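Uncharacterized HTH-type transcriptional regulator Rv2887 (Mycobacterium tuberculosis, PDB 5HSM) represses transcription of methyltransferase genes as a homodimeric winged helix-turn-helix regulator of the MarR family, and binds salicylate and para-aminosalicylic acid. Local coordinates at residues P69-S73 with A74-R78; A80-T83 with P84-N88. One frame throughout, in Å; residues are numbered along the deposited sequence.

Overall arrangement
Contacts 1 and 2 are the N-terminal caps of two consecutive helices, 73-79 and 84-96, which form the helix-turn-helix of this MarR-family winged domain; the second is by family precedent probably the DNA-recognition helix. Their centres lie about 9 Å apart, and contact 1 closes before contact 2 opens. They are stitched together by a probable hydrogen bond from Ser73 OG to Asn88 OD1 (2.5 Å) and another from Val82 N to Ala77 O (2.8 Å). In addition, Met87 CE packs against Leu76 O at 3.6 Å. The side chain of salicylate-binding Arg63 is about 9 Å from that of Leu76 and about 10 Å from that of Ala80.

Contact 1. Residues P69-S73 with A74-R78; sequences PGLSS and AELAR
Glu75 OE2 takes a hydrogen bond from Ser72 N (3.0 Å, N-H...O angle 161°), while the side chain of Leu71 crosses obliquely beside the carboxylate. The amide reaches the carboxylate from above its plane, 70° out of it. In return, Ser72 OG accepts a weak bond from Glu75 N at 3.3 Å. The two exchanges make a capping box, with Ser72 as the N-cap of helix 73-79. With chi1 at 68°, the serine hydroxyl sits between its own backbone N and carbonyl carbon, which turns OG back over the first turn and against Glu75 CG. In the glutamate, CG lies beside its backbone N, and the extended chain beyond it carries the carboxylate toward the start of the helix, to the Ser72 amide. Behind the cap, the helical ladder starts with Leu76 N bonded to Ser72 O (3.0 Å) and Ala77 N to Ser73 O (2.9 Å).

The apolar part lies to one side of the box. Leu71 CD1 meets Leu76 CD2 at 4.0 Å, the two side chains slanting across each other, and Leu76 CG also packs on Leu71 CB. Leu76 continues inward to Met64 and Leu65 of helix 56-67 and to Met87. The buried Ser73 hydroxyl turns to Asn88 of helix 84-96, and Ala74 N is met by Ser111 OG. Backbone bonds of Gly70 and Leu71 to Ala114, and of Ser73 to Leu112, tie this loop to the chain that probably returns from the wing toward helix 118-139. Amides at the helix start are thus engaged by Ser72, Glu75 and Ser111, and the helix dipole would probably favour the ionised glutamate there.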
loop_
_atom_site.group_PDB
_atom_site.type_symbol
_atom_site.label_atom_id
_atom_site.label_comp_id
_atom_site.label_asym_id
_atom_site.label_seq_id
_atom_site.Cartn_x
_atom_site.Cartn_y
_atom_site.Cartn_z
ATOM N N PRO A 69 21.518 -11.053 2.998
ATOM C CA PRO A 69 22.164 -10.995 4.315
ATOM C C PRO A 69 23.091 -9.778 4.458
ATOM O O PRO A 69 23.776 -9.383 3.503
ATOM C CB PRO A 69 22.961 -12.304 4.384
ATOM C CG PRO A 69 22.367 -13.195 3.331
ATOM C CD PRO A 69 21.847 -12.285 2.259
ATOM N N GLY A 70 23.088 -9.165 5.633
ATOM C CA GLY A 70 24.005 -8.074 5.917
ATOM C C GLY A 70 23.504 -6.678 5.605
ATOM O O GLY A 70 24.226 -5.709 5.831
ATOM N N LEU A 71 22.284 -6.562 5.080
ATOM C CA LEU A 71 21.672 -5.245 4.885
ATOM C C LEU A 71 21.539 -4.509 6.200
ATOM O O LEU A 71 21.207 -5.109 7.215
ATOM C CB LEU A 71 20.292 -5.371 4.247
ATOM C CG LEU A 71 20.225 -5.725 2.767
ATOM C CD1 LEU A 71 18.799 -5.563 2.268
ATOM C CD2 LEU A 71 21.184 -4.862 1.969
ATOM N N SER A 72 21.774 -3.204 6.184
ATOM C CA SER A 72 21.593 -2.401 7.389
ATOM C C SER A 72 20.128 -2.062 7.607
ATOM O O SER A 72 19.304 -2.192 6.702
ATOM C CB SER A 72 22.412 -1.114 7.314
ATOM O OG SER A 72 21.903 -0.254 6.313
ATOM N N SER A 73 19.815 -1.618 8.820
ATOM C CA SER A 73 18.464 -1.237 9.178
ATOM C C SER A 73 17.935 -0.153 8.249
ATOM O O SER A 73 16.789 -0.200 7.832
ATOM C CB SER A 73 18.413 -0.752 10.625
ATOM O OG SER A 73 17.099 -0.353 10.969
ATOM N N ALA A 74 18.778 0.820 7.914
ATOM C CA ALA A 74 18.349 1.916 7.053
ATOM C C ALA A 74 17.999 1.381 5.674
ATOM O O ALA A 74 17.005 1.774 5.059
ATOM C CB ALA A 74 19.435 2.978 6.950
ATOM N N GLU A 75 18.832 0.473 5.190
ATOM C CA GLU A 75 18.604 -0.130 3.883
ATOM C C GLU A 75 17.273 -0.861 3.824
ATOM O O GLU A 75 16.487 -0.719 2.868
ATOM C CB GLU A 75 19.761 -1.086 3.535
ATOM C CG GLU A 75 21.055 -0.302 3.322
ATOM C CD GLU A 75 22.334 -1.097 3.390
ATOM O OE1 GLU A 75 23.395 -0.439 3.400
ATOM O OE2 GLU A 75 22.291 -2.342 3.393
ATOM N N LEU A 76 17.055 -1.691 4.835
ATOM C CA LEU A 76 15.818 -2.435 4.990
ATOM C C LEU A 76 14.615 -1.499 5.056
ATOM O O LEU A 76 13.580 -1.759 4.445
ATOM C CB LEU A 76 15.885 -3.291 6.262
ATOM C CG LEU A 76 16.892 -4.438 6.239
ATOM C CD1 LEU A 76 17.190 -4.871 7.666
ATOM C CD2 LEU A 76 16.324 -5.598 5.432
ATOM N N ALA A 77 14.767 -0.415 5.811
ATOM C CA ALA A 77 13.691 0.546 6.016
ATOM C C ALA A 77 13.330 1.245 4.712
ATOM O O ALA A 77 12.151 1.521 4.462
ATOM C CB ALA A 77 14.083 1.571 7.080
ATOM N N ARG A 78 14.342 1.534 3.891
ATOM C CA ARG A 78 14.110 2.159 2.589
ATOM C C ARG A 78 13.447 1.180 1.630
ATOM O O ARG A 78 12.511 1.549 0.930
ATOM C CB ARG A 78 15.409 2.716 1.990
ATOM C CG ARG A 78 15.875 3.990 2.672
ATOM C CD ARG A 78 16.968 4.651 1.859
ATOM N NE ARG A 78 18.213 4.811 2.594
ATOM C CZ ARG A 78 19.392 4.385 2.171
ATOM N NH1 ARG A 78 19.499 3.753 1.021
ATOM N NH2 ARG A 78 20.469 4.587 2.903
#

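Contact 2. Residues A80-T83 with P84-N88; sequences ASVT and PQAMN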
loop_
_atom_site.group_PDB
_atom_site.type_symbol
_atom_site.label_atom_id
_atom_site.label_comp_id
_atom_site.label_asym_id
_atom_site.label_seq_id
_atom_site.Cartn_x
_atom_site.Cartn_y
_atom_site.Cartn_z
ATOM N N ALA A 80 11.533 -1.315 2.429
ATOM C CA ALA A 80 10.182 -1.599 2.899
ATOM C C ALA A 80 9.317 -0.350 2.901
ATOM O O ALA A 80 8.143 -0.419 3.244
ATOM C CB ALA A 80 10.210 -2.223 4.305
ATOM N N SER A 81 9.902 0.780 2.518
ATOM C CA SER A 81 9.218 2.068 2.586
ATOM C C SER A 81 8.637 2.298 3.975
ATOM O O SER A 81 7.447 2.571 4.136
ATOM C CB SER A 81 8.118 2.159 1.525
ATOM O OG SER A 81 8.685 2.148 0.227
ATOM N N VAL A 82 9.490 2.172 4.980
ATOM C CA VAL A 82 9.078 2.434 6.342
ATOM C C VAL A 82 10.157 3.315 6.966
ATOM O O VAL A 82 11.192 3.566 6.345
ATOM C CB VAL A 82 8.865 1.120 7.127
ATOM C CG1 VAL A 82 10.191 0.550 7.606
ATOM C CG2 VAL A 82 7.917 1.334 8.283
ATOM N N THR A 83 9.910 3.820 8.167
ATOM C CA THR A 83 10.900 4.650 8.835
ATOM C C THR A 83 11.985 3.782 9.447
ATOM O O THR A 83 11.709 2.656 9.869
ATOM C CB THR A 83 10.269 5.502 9.936
ATOM O OG1 THR A 83 9.970 4.677 11.068
ATOM C CG2 THR A 83 8.991 6.132 9.430
ATOM N N PRO A 84 13.220 4.305 9.505
ATOM C CA PRO A 84 14.331 3.622 10.178
ATOM C C PRO A 84 13.968 3.196 11.600
ATOM O O PRO A 84 14.406 2.141 12.046
ATOM C CB PRO A 84 15.436 4.682 10.190
ATOM C CG PRO A 84 15.139 5.540 9.013
ATOM C CD PRO A 84 13.644 5.579 8.893
ATOM N N GLN A 85 13.168 4.004 12.291
ATOM C CA GLN A 85 12.776 3.703 13.665
ATOM C C GLN A 85 11.883 2.463 13.729
ATOM O O GLN A 85 12.074 1.581 14.582
ATOM C CB GLN A 85 12.065 4.909 14.290
ATOM C CG GLN A 85 12.947 6.149 14.458
ATOM C CD GLN A 85 13.048 7.000 13.194
ATOM O OE1 GLN A 85 12.455 6.679 12.162
ATOM N NE2 GLN A 85 13.804 8.091 13.275
ATOM N N ALA A 86 10.914 2.401 12.821
ATOM C CA ALA A 86 9.996 1.272 12.747
ATOM C C ALA A 86 10.752 -0.006 12.382
ATOM O O ALA A 86 10.465 -1.091 12.912
ATOM C CB ALA A 86 8.900 1.544 11.743
ATOM N N MET A 87 11.723 0.121 11.481
ATOM C CA MET A 87 12.516 -1.043 11.105
ATOM C C MET A 87 13.377 -1.492 12.278
ATOM O O MET A 87 13.536 -2.686 12.501
ATOM C CB MET A 87 13.392 -0.758 9.887
ATOM C CG MET A 87 14.136 -1.989 9.388
ATOM S SD MET A 87 13.008 -3.351 9.042
ATOM C CE MET A 87 12.134 -2.706 7.618
ATOM N N ASN A 88 13.940 -0.537 13.018
ATOM C CA ASN A 88 14.715 -0.864 14.211
ATOM C C ASN A 88 13.875 -1.657 15.197
ATOM O O ASN A 88 14.346 -2.635 15.776
ATOM C CB ASN A 88 15.252 0.397 14.893
ATOM C CG ASN A 88 16.388 1.041 14.122
ATOM O OD1 ASN A 88 17.100 0.377 13.372
ATOM N ND2 ASN A 88 16.574 2.343 14.317
#
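Thr83 OG1 accepts a hydrogen bond from Ala86 N (3.0 Å, N-H...O angle 161°), making Thr83 the N-cap of helix 84-96. The same hydroxyl gives a weak bond to Gln85 OE1 at 3.4 Å, and that amide oxygen also rests against Thr83 CB. Gln85 reaches back because its chain folds at chi2 (83°), crossing the threonine at about a right angle. Thr83 O receives Met87 N at 3.0 Å, a main-chain bond of the opening turn, while the ring of Pro84 fills the first helical position.

Next to the cap, the two methyls of Val82 part company: CG2 touches Ala86 CB at 3.6 Å and CG1 lies 3.8 Å from Met87 CE. The methionine, bent at both chi2 and chi3, curls that methyl back until it also meets Ala80 CB (3.9 Å). Further out, Met87 touches Cys61 and Met64 of helix 56-67 and Ser73, Leu76 and Ala77 of helix 73-79. Ser81, with positive phi, closes the preceding helix in a Schellman motif. Across the dimer, Ala80 packs on Leu24 of the second subunit, and Thr83 on Thr83 of that subunit. Polar capping, with Pro84 at the first helical position, probably helps to set where helix 84-96 begins, while Met87 joins its first turn to the side chains of helices 56-67 and 73-79.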